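Long-range contact in heme-binding protein HutZ (Vibrio cholerae, PDB 3TGV), which binds heme and probably degrades it to biliverdin, as the beta and delta isomers, with release of iron: residues V62-I67 with F84-S89. The protein carries 1 engineered substitution. Numbering follows the deposited sequence.
Sequences VSIMMI and FDAVAS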
# COMPACT_ATOMS: atom_id res chain seq x y z
N VAL A 62 -5.51 -11.11 3.74
CA VAL A 62 -4.90 -9.81 3.56
C VAL A 62 -3.46 -9.99 3.14
O VAL A 62 -2.79 -10.91 3.60
CB VAL A 62 -4.78 -9.06 4.88
CG1 VAL A 62 -4.96 -7.57 4.65
CG2 VAL A 62 -5.76 -9.60 5.88
N SER A 63 -2.97 -9.10 2.28
CA SER A 63 -1.55 -8.98 2.05
C SER A 63 -1.09 -7.70 2.76
O SER A 63 -1.70 -6.64 2.60
CB SER A 63 -1.25 -8.96 0.54
OG SER A 63 0.14 -8.82 0.27
N ILE A 64 -0.05 -7.82 3.59
CA ILE A 64 0.40 -6.72 4.45
C ILE A 64 1.79 -6.22 4.07
O ILE A 64 2.69 -7.01 3.76
CB ILE A 64 0.43 -7.16 5.91
CG1 ILE A 64 -0.99 -7.48 6.40
CG2 ILE A 64 1.09 -6.09 6.79
CD1 ILE A 64 -1.02 -8.27 7.69
N MET A 65 1.98 -4.91 4.09
CA MET A 65 3.30 -4.33 3.82
C MET A 65 3.62 -3.19 4.78
O MET A 65 2.80 -2.30 5.02
CB MET A 65 3.40 -3.85 2.37
CG MET A 65 4.72 -3.16 2.05
SD MET A 65 4.93 -2.79 0.29
CE MET A 65 3.56 -1.67 0.04
N MET A 66 4.83 -3.25 5.32
CA MET A 66 5.37 -2.19 6.15
C MET A 66 6.54 -1.60 5.34
O MET A 66 7.45 -2.33 4.95
CB MET A 66 5.84 -2.81 7.47
CG MET A 66 6.25 -1.87 8.58
SD MET A 66 6.89 -2.80 10.00
CE MET A 66 5.56 -3.95 10.28
N ILE A 67 6.49 -0.31 5.05
CA ILE A 67 7.42 0.28 4.09
C ILE A 67 7.97 1.66 4.49
O ILE A 67 7.26 2.47 5.10
CB ILE A 67 6.75 0.38 2.68
CG1 ILE A 67 7.77 0.86 1.64
CG2 ILE A 67 5.49 1.28 2.72
CD1 ILE A 67 7.35 0.56 0.22
N PHE A 84 4.18 -9.60 3.96
CA PHE A 84 3.69 -10.93 4.30
C PHE A 84 2.18 -11.00 4.14
O PHE A 84 1.51 -9.97 4.19
CB PHE A 84 4.09 -11.31 5.74
CG PHE A 84 3.58 -10.37 6.80
CD1 PHE A 84 4.26 -9.19 7.07
CD2 PHE A 84 2.46 -10.68 7.55
CE1 PHE A 84 3.80 -8.32 8.06
CE2 PHE A 84 1.99 -9.81 8.55
CZ PHE A 84 2.68 -8.63 8.80
N ASP A 85 1.67 -12.20 3.91
CA ASP A 85 0.23 -12.42 3.83
C ASP A 85 -0.24 -12.90 5.18
O ASP A 85 0.56 -13.42 5.96
CB ASP A 85 -0.12 -13.44 2.75
CG ASP A 85 0.22 -12.95 1.35
OD1 ASP A 85 0.50 -11.74 1.18
OD2 ASP A 85 0.21 -13.78 0.42
N ALA A 86 -1.54 -12.72 5.47
CA ALA A 86 -2.09 -13.03 6.78
C ALA A 86 -3.56 -13.47 6.71
O ALA A 86 -4.20 -13.34 5.68
CB ALA A 86 -1.95 -11.82 7.71
N VAL A 87 -4.06 -13.99 7.83
CA VAL A 87 -5.47 -14.33 7.96
C VAL A 87 -6.10 -13.41 8.97
O VAL A 87 -5.61 -13.28 10.09
CB VAL A 87 -5.65 -15.77 8.44
CG1 VAL A 87 -7.14 -16.08 8.62
CG2 VAL A 87 -5.00 -16.74 7.47
N ALA A 88 -7.18 -12.74 8.59
CA ALA A 88 -7.81 -11.74 9.44
C ALA A 88 -8.91 -12.34 10.30
O ALA A 88 -9.65 -13.21 9.86
CB ALA A 88 -8.37 -10.59 8.61
N SER A 89 -9.03 -11.83 11.51
CA SER A 89 -10.08 -12.25 12.42
C SER A 89 -10.52 -11.02 13.21
O SER A 89 -9.70 -10.19 13.60
CB SER A 89 -9.56 -13.34 13.36
OG SER A 89 -10.62 -14.13 13.84
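Ile64 lies across the ring of Phe84, with CB over one face, 4.0 Å from the ring centroid and 14° off its normal, a CH-pi contact displaced toward the rim. From that same side both isoleucine branches reach the far end of the ring: CG2 meets CZ and CE1, while CD1, beyond the rim, reaches CE2 at 3.5 Å and also meets Ala86 CB at 3.7 Å. Phe84 can lie under its partner because its CG sits between the backbone N and the carbonyl carbon (chi1 58°), which folds the ring back against the adjacent strand. On the same face, Val62 CG2 extends the apolar row to Ala88 CB.

On the opposite face Ser63 and Asp85 form a polar pair. Ser63 OG, anti to its own backbone N (chi1 179°), donates to Asp85 OD1 at 3.1 Å, meeting that oxygen nearly along its C-O axis. The serine hydroxyl is also hydrogen-bonded to the backbone N of Val30 of the second subunit, so it links two strands of one chain to the other.

Two reciprocal pairs of antiparallel backbone bonds set this register. Val62 and Ala86 exchange one pair, and Ile64 and Phe84 the other, with Ile64 N 2.7 Å from Phe84 O; Ser63 and Asp85 form the non-hydrogen-bonded pair between them, their CA atoms 4.3 Å apart.

Both segments belong to the curled antiparallel sheet of the FMN-binding-like fold shared with pyridoxamine 5'-phosphate oxidases. Leu17 and Leu19 of strand 16-22 and Leu127 of strand 122-129 pack on Ile64, and the Tyr42 ring meets Phe84, whereas the Ser63-Asp85 face abuts Pro28 and Asn29 of the second subunit. Strand 61-67 runs between strands 16-22 and 81-91, and the latter pairs onward with strands 122-129 and 134-136.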